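Local coordinates for protein GH3 beta-N-acetylglucosaminidase (Paenibacillaceae, PDB 6K5J) that probably hydrolyses terminal beta-linked N-acetylglucosamine residues, acting as a family 3 glycoside hydrolase with a TIM-barrel N-terminal domain, at residues E124-P136 / A168-T180. Sequence-based numbering, arbitrary orientation.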
ATOM      1  N   GLU A 124      -0.985  13.772  -9.035  1.00 20.77           N
ATOM      2  CA  GLU A 124       0.280  14.228  -8.488  1.00 19.01           C
ATOM      3  C   GLU A 124       1.430  13.333  -8.945  1.00 20.00           C
ATOM      4  O   GLU A 124       2.510  13.831  -9.280  1.00 20.61           O
ATOM      5  CB  GLU A 124       0.161  14.313  -6.965  1.00 19.57           C
ATOM      6  CG  GLU A 124      -0.973  15.287  -6.555  1.00 22.69           C
ATOM      7  CD  GLU A 124      -1.061  15.565  -5.057  1.00 24.21           C
ATOM      8  OE1 GLU A 124      -0.475  14.801  -4.273  1.00 21.74           O
ATOM      9  OE2 GLU A 124      -1.743  16.545  -4.666  1.00 24.03           O
ATOM     10  N   LEU A 125       1.213  12.016  -9.005  1.00 18.98           N
ATOM     11  CA  LEU A 125       2.272  11.137  -9.497  1.00 19.78           C
ATOM     12  C   LEU A 125       2.641  11.488 -10.932  1.00 19.78           C
ATOM     13  O   LEU A 125       3.826  11.590 -11.276  1.00 19.62           O
ATOM     14  CB  LEU A 125       1.850   9.671  -9.406  1.00 17.16           C
ATOM     15  CG  LEU A 125       1.732   9.021  -8.022  1.00 17.93           C
ATOM     16  CD1 LEU A 125       1.308   7.552  -8.153  1.00 19.84           C
ATOM     17  CD2 LEU A 125       3.025   9.147  -7.222  1.00 18.36           C
ATOM     18  N   ARG A 126       1.634  11.668 -11.790  1.00 20.25           N
ATOM     19  CA  ARG A 126       1.909  11.944 -13.199  1.00 22.42           C
ATOM     20  C   ARG A 126       2.665  13.257 -13.364  1.00 21.07           C
ATOM     21  O   ARG A 126       3.560  13.368 -14.215  1.00 21.03           O
ATOM     22  CB  ARG A 126       0.604  11.964 -13.997  1.00 23.34           C
ATOM     23  CG  ARG A 126       0.785  11.894 -15.519  1.00 22.64           C
ATOM     24  CD  ARG A 126       1.533  10.628 -15.943  1.00 31.53           C
ATOM     25  NE  ARG A 126       2.242  10.814 -17.210  1.00 35.31           N
ATOM     26  CZ  ARG A 126       2.017  10.111 -18.322  1.00 34.01           C
ATOM     27  NH1 ARG A 126       1.108   9.148 -18.341  1.00 26.15           N
ATOM     28  NH2 ARG A 126       2.711  10.375 -19.424  1.00 39.64           N
ATOM     29  N   ALA A 127       2.342  14.253 -12.536  1.00 20.12           N
ATOM     30  CA  ALA A 127       3.089  15.507 -12.542  1.00 22.68           C
ATOM     31  C   ALA A 127       4.552  15.302 -12.179  1.00 24.36           C
ATOM     32  O   ALA A 127       5.394  16.131 -12.544  1.00 23.24           O
ATOM     33  CB  ALA A 127       2.444  16.505 -11.580  1.00 20.78           C
ATOM     34  N   LEU A 128       4.882  14.207 -11.486  1.00 19.56           N
ATOM     35  CA  LEU A 128       6.259  13.904 -11.137  1.00 17.29           C
ATOM     36  C   LEU A 128       6.927  12.962 -12.135  1.00 21.42           C
ATOM     37  O   LEU A 128       8.038  12.491 -11.873  1.00 20.75           O
ATOM     38  CB  LEU A 128       6.325  13.300  -9.731  1.00 21.08           C
ATOM     39  CG  LEU A 128       5.673  14.117  -8.615  1.00 24.79           C
ATOM     40  CD1 LEU A 128       5.932  13.456  -7.263  1.00 22.40           C
ATOM     41  CD2 LEU A 128       6.179  15.548  -8.603  1.00 24.23           C
ATOM     42  N   GLY A 129       6.282  12.670 -13.266  1.00 18.64           N
ATOM     43  CA  GLY A 129       6.848  11.749 -14.230  1.00 20.54           C
ATOM     44  C   GLY A 129       6.646  10.288 -13.897  1.00 18.00           C
ATOM     45  O   GLY A 129       7.222   9.422 -14.571  1.00 20.32           O
ATOM     46  N   ILE A 130       5.859   9.988 -12.876  1.00 18.14           N
ATOM     47  CA  ILE A 130       5.522   8.614 -12.512  1.00 17.61           C
ATOM     48  C   ILE A 130       4.259   8.217 -13.271  1.00 19.21           C
ATOM     49  O   ILE A 130       3.238   8.910 -13.202  1.00 20.96           O
ATOM     50  CB  ILE A 130       5.326   8.492 -10.990  1.00 18.61           C
ATOM     51  CG1 ILE A 130       6.639   8.811 -10.273  1.00 17.58           C
ATOM     52  CG2 ILE A 130       4.792   7.117 -10.610  1.00 16.20           C
ATOM     53  CD1 ILE A 130       6.461   9.254  -8.820  1.00 21.02           C
ATOM     54  N   ASN A 131       4.319   7.101 -13.993  1.00 17.12           N
ATOM     55  CA  ASN A 131       3.241   6.723 -14.901  1.00 17.98           C
ATOM     56  C   ASN A 131       2.636   5.369 -14.557  1.00 18.90           C
ATOM     57  O   ASN A 131       1.816   4.854 -15.323  1.00 16.98           O
ATOM     58  CB  ASN A 131       3.736   6.739 -16.356  1.00 20.36           C
ATOM     59  CG  ASN A 131       4.985   5.900 -16.560  1.00 23.68           C
ATOM     60  OD1 ASN A 131       5.089   4.796 -16.038  1.00 21.01           O
ATOM     61  ND2 ASN A 131       5.939   6.420 -17.332  1.00 24.74           N
ATOM     62  N   MET A 132       3.006   4.793 -13.419  1.00 18.06           N
ATOM     63  CA  MET A 132       2.487   3.511 -12.974  1.00 17.40           C
ATOM     64  C   MET A 132       2.444   3.533 -11.452  1.00 16.59           C
ATOM     65  O   MET A 132       3.278   4.171 -10.804  1.00 18.80           O
ATOM     66  CB  MET A 132       3.355   2.347 -13.483  1.00 17.59           C
ATOM     67  CG  MET A 132       2.772   0.948 -13.243  1.00 19.25           C
ATOM     68  SD  MET A 132       3.807  -0.310 -14.050  1.00 21.09           S
ATOM     69  CE  MET A 132       2.665  -1.695 -14.124  1.00 23.31           C
ATOM     70  N   ASN A 133       1.448   2.855 -10.886  1.00 18.06           N
ATOM     71  CA  ASN A 133       1.317   2.769  -9.434  1.00 18.36           C
ATOM     72  C   ASN A 133       1.014   1.324  -9.091  1.00 19.93           C
ATOM     73  O   ASN A 133       0.179   0.693  -9.746  1.00 17.71           O
ATOM     74  CB  ASN A 133       0.200   3.701  -8.908  1.00 17.06           C
ATOM     75  CG  ASN A 133       0.250   3.917  -7.389  1.00 18.57           C
ATOM     76  OD1 ASN A 133       1.210   3.541  -6.723  1.00 17.37           O
ATOM     77  ND2 ASN A 133      -0.791   4.558  -6.850  1.00 18.65           N
ATOM     78  N   PHE A 134       1.695   0.792  -8.083  1.00 18.77           N
ATOM     79  CA  PHE A 134       1.361  -0.550  -7.617  1.00 18.65           C
ATOM     80  C   PHE A 134       0.223  -0.439  -6.605  1.00 20.51           C
ATOM     81  O   PHE A 134       0.382  -0.598  -5.394  1.00 19.03           O
ATOM     82  CB  PHE A 134       2.596  -1.250  -7.071  1.00 17.34           C
ATOM     83  CG  PHE A 134       3.570  -1.644  -8.145  1.00 18.20           C
ATOM     84  CD1 PHE A 134       3.109  -1.952  -9.421  1.00 20.86           C
ATOM     85  CD2 PHE A 134       4.923  -1.704  -7.897  1.00 22.82           C
ATOM     86  CE1 PHE A 134       3.984  -2.330 -10.429  1.00 22.53           C
ATOM     87  CE2 PHE A 134       5.813  -2.076  -8.907  1.00 22.63           C
ATOM     88  CZ  PHE A 134       5.331  -2.387 -10.173  1.00 19.37           C
ATOM     89  N   ALA A 135      -0.951  -0.157  -7.157  1.00 17.43           N
ATOM     90  CA  ALA A 135      -2.172   0.102  -6.411  1.00 18.76           C
ATOM     91  C   ALA A 135      -3.330   0.078  -7.401  1.00 15.38           C
ATOM     92  O   ALA A 135      -3.123   0.327  -8.592  1.00 17.72           O
ATOM     93  CB  ALA A 135      -2.104   1.456  -5.684  1.00 15.21           C
ATOM     94  N   PRO A 136      -4.562  -0.205  -6.932  1.00 15.72           N
ATOM     95  CA  PRO A 136      -4.936  -0.467  -5.542  1.00 17.12           C
ATOM     96  C   PRO A 136      -4.798  -1.936  -5.148  1.00 21.01           C
ATOM     97  O   PRO A 136      -4.916  -2.822  -5.996  1.00 16.81           O
ATOM     98  CB  PRO A 136      -6.410  -0.052  -5.498  1.00 17.57           C
ATOM     99  CG  PRO A 136      -6.920  -0.460  -6.862  1.00 19.31           C
ATOM    100  CD  PRO A 136      -5.740  -0.227  -7.823  1.00 15.71           C
ATOM    101  N   ALA A 168     -11.067   3.232  -7.772  1.00 19.27           N
ATOM    102  CA  ALA A 168      -9.676   3.647  -7.594  1.00 17.88           C
ATOM    103  C   ALA A 168      -8.875   3.419  -8.867  1.00 18.22           C
ATOM    104  O   ALA A 168      -8.079   4.279  -9.270  1.00 19.24           O
ATOM    105  CB  ALA A 168      -9.040   2.907  -6.412  1.00 17.32           C
ATOM    106  N   VAL A 169      -9.056   2.258  -9.502  1.00 17.83           N
ATOM    107  CA  VAL A 169      -8.421   1.992 -10.797  1.00 20.21           C
ATOM    108  C   VAL A 169      -8.740   3.105 -11.784  1.00 19.30           C
ATOM    109  O   VAL A 169      -7.851   3.630 -12.469  1.00 17.50           O
ATOM    110  CB  VAL A 169      -8.868   0.627 -11.350  1.00 19.51           C
ATOM    111  CG1 VAL A 169      -8.415   0.485 -12.811  1.00 15.81           C
ATOM    112  CG2 VAL A 169      -8.285  -0.500 -10.504  1.00 20.11           C
ATOM    113  N   ARG A 170     -10.022   3.469 -11.884  1.00 17.41           N
ATOM    114  CA  ARG A 170     -10.423   4.509 -12.831  1.00 19.37           C
ATOM    115  C   ARG A 170      -9.801   5.863 -12.486  1.00 22.29           C
ATOM    116  O   ARG A 170      -9.380   6.604 -13.381  1.00 21.40           O
ATOM    117  CB  ARG A 170     -11.948   4.616 -12.876  1.00 19.11           C
ATOM    118  CG  ARG A 170     -12.480   5.473 -14.024  1.00 25.97           C
ATOM    119  CD  ARG A 170     -13.993   5.299 -14.188  1.00 29.35           C
ATOM    120  NE  ARG A 170     -14.729   5.893 -13.078  1.00 25.24           N
ATOM    121  CZ  ARG A 170     -15.079   7.173 -13.016  1.00 30.34           C
ATOM    122  NH1 ARG A 170     -14.753   7.999 -14.007  1.00 31.92           N
ATOM    123  NH2 ARG A 170     -15.748   7.628 -11.966  1.00 28.77           N
ATOM    124  N   GLY A 171      -9.748   6.212 -11.199  1.00 18.93           N
ATOM    125  CA  GLY A 171      -9.121   7.473 -10.816  1.00 20.92           C
ATOM    126  C   GLY A 171      -7.642   7.529 -11.160  1.00 20.58           C
ATOM    127  O   GLY A 171      -7.143   8.557 -11.630  1.00 17.78           O
ATOM    128  N   PHE A 172      -6.914   6.429 -10.922  1.00 18.35           N
ATOM    129  CA  PHE A 172      -5.508   6.375 -11.323  1.00 19.00           C
ATOM    130  C   PHE A 172      -5.376   6.508 -12.839  1.00 18.21           C
ATOM    131  O   PHE A 172      -4.591   7.322 -13.337  1.00 19.46           O
ATOM    132  CB  PHE A 172      -4.854   5.061 -10.871  1.00 16.27           C
ATOM    133  CG  PHE A 172      -4.629   4.947  -9.381  1.00 17.73           C
ATOM    134  CD1 PHE A 172      -4.089   5.997  -8.649  1.00 19.30           C
ATOM    135  CD2 PHE A 172      -4.939   3.763  -8.721  1.00 18.88           C
ATOM    136  CE1 PHE A 172      -3.877   5.873  -7.291  1.00 15.19           C
ATOM    137  CE2 PHE A 172      -4.748   3.630  -7.344  1.00 17.36           C
ATOM    138  CZ  PHE A 172      -4.223   4.689  -6.632  1.00 17.70           C
ATOM    139  N   GLN A 173      -6.131   5.703 -13.589  1.00 16.84           N
ATOM    140  CA  GLN A 173      -5.912   5.659 -15.035  1.00 18.37           C
ATOM    141  C   GLN A 173      -6.454   6.903 -15.736  1.00 21.32           C
ATOM    142  O   GLN A 173      -5.878   7.336 -16.738  1.00 19.98           O
ATOM    143  CB  GLN A 173      -6.495   4.361 -15.608  1.00 21.47           C
ATOM    144  CG  GLN A 173      -5.628   3.172 -15.163  1.00 20.80           C
ATOM    145  CD  GLN A 173      -6.133   1.796 -15.543  1.00 21.57           C
ATOM    146  OE1 GLN A 173      -5.469   0.801 -15.249  1.00 20.14           O
ATOM    147  NE2 GLN A 173      -7.290   1.722 -16.188  1.00 19.54           N
ATOM    148  N   ASP A 174      -7.518   7.516 -15.201  1.00 22.68           N
ATOM    149  CA  ASP A 174      -7.986   8.802 -15.719  1.00 23.51           C
ATOM    150  C   ASP A 174      -6.904   9.867 -15.615  1.00 24.84           C
ATOM    151  O   ASP A 174      -6.835  10.768 -16.458  1.00 21.33           O
ATOM    152  CB  ASP A 174      -9.238   9.270 -14.964  1.00 22.12           C
ATOM    153  CG  ASP A 174     -10.512   8.630 -15.480  1.00 26.85           C
ATOM    154  OD1 ASP A 174     -10.447   7.884 -16.475  1.00 25.56           O
ATOM    155  OD2 ASP A 174     -11.585   8.867 -14.882  1.00 25.41           O
ATOM    156  N   ALA A 175      -6.047   9.776 -14.600  1.00 22.47           N
ATOM    157  CA  ALA A 175      -4.965  10.730 -14.406  1.00 22.86           C
ATOM    158  C   ALA A 175      -3.708  10.364 -15.184  1.00 22.78           C
ATOM    159  O   ALA A 175      -2.691  11.055 -15.052  1.00 27.90           O
ATOM    160  CB  ALA A 175      -4.628  10.855 -12.917  1.00 21.13           C
ATOM    161  N   GLY A 176      -3.750   9.310 -15.994  1.00 22.72           N
ATOM    162  CA  GLY A 176      -2.598   8.922 -16.774  1.00 23.94           C
ATOM    163  C   GLY A 176      -1.610   8.024 -16.058  1.00 22.79           C
ATOM    164  O   GLY A 176      -0.454   7.944 -16.476  1.00 26.05           O
ATOM    165  N   VAL A 177      -2.024   7.339 -14.995  1.00 20.85           N
ATOM    166  CA  VAL A 177      -1.148   6.430 -14.259  1.00 18.22           C
ATOM    167  C   VAL A 177      -1.718   5.024 -14.384  1.00 20.20           C
ATOM    168  O   VAL A 177      -2.883   4.788 -14.038  1.00 17.91           O
ATOM    169  CB  VAL A 177      -1.011   6.840 -12.784  1.00 22.04           C
ATOM    170  CG1 VAL A 177      -0.228   5.787 -12.004  1.00 20.75           C
ATOM    171  CG2 VAL A 177      -0.346   8.207 -12.678  1.00 18.60           C
ATOM    172  N   ALA A 178      -0.908   4.095 -14.894  1.00 18.44           N
ATOM    173  CA  ALA A 178      -1.336   2.705 -14.976  1.00 19.95           C
ATOM    174  C   ALA A 178      -1.602   2.154 -13.583  1.00 20.91           C
ATOM    175  O   ALA A 178      -0.743   2.229 -12.704  1.00 20.30           O
ATOM    176  CB  ALA A 178      -0.263   1.867 -15.673  1.00 18.43           C
ATOM    177  N   ALA A 179      -2.799   1.615 -13.377  1.00 18.60           N
ATOM    178  CA  ALA A 179      -3.124   0.957 -12.120  1.00 19.22           C
ATOM    179  C   ALA A 179      -2.677  -0.497 -12.156  1.00 20.92           C
ATOM    180  O   ALA A 179      -2.705  -1.154 -13.201  1.00 18.23           O
ATOM    181  CB  ALA A 179      -4.627   1.025 -11.840  1.00 17.38           C
ATOM    182  N   THR A 180      -2.281  -1.005 -10.987  1.00 17.25           N
ATOM    183  CA  THR A 180      -1.833  -2.389 -10.829  1.00 17.85           C
ATOM    184  C   THR A 180      -2.603  -2.984  -9.657  1.00 18.96           C
ATOM    185  O   THR A 180      -2.216  -2.786  -8.499  1.00 17.86           O
ATOM    186  CB  THR A 180      -0.326  -2.485 -10.574  1.00 17.02           C
ATOM    187  OG1 THR A 180       0.391  -1.720 -11.540  1.00 19.92           O
ATOM    188  CG2 THR A 180       0.149  -3.962 -10.642  1.00 19.20           C
TER
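The Arg126 guanidinium meets Gly176 O edge-on: NH1 donates at 2.7 Å along a lone pair, in the guanidinium plane, while CB of Asn131 lies over one face near the rim. Asn133 approaches the Phe172 ring obliquely, amide and ring planes 82° apart, with Asn133 ND2 3.4 Å from Phe172 CE1 and bonded onward to Gln84 O; Thr180 OG1 and CB sit at the edge of the Phe134 ring. The contact joins two successive helix-to-strand turns of the TIM-barrel domain, where 132-133 and 178-180 run parallel as neighbouring barrel strands. Each turn leaves its helix through a Schellman motif, with Gly129 and Gly176 at positive phi. Ala178 N bonds to Asn131 O and Asn133 N to Ala178 O, both at 2.9 Å, pairing the strands. Arg126 reaches over because its chain bends at chi2 (59°), and NH1 and NH2 also bond to Arg340 O and Ala341 O; an alanine here removes the donor to all three carbonyls and would probably loosen the tie between the two turns. Val177 wedges CG1 against the Met132-Asn133 peptide. Beyond a cis peptide bond, Pro136 sets CD 3.7 Å from Val169 CG2. At the barrel end near an N-acetylglucosamine that touches Phe134, Thr180 OG1 donates to Asn133 O at 3.0 Å, from 42° above the carbonyl plane.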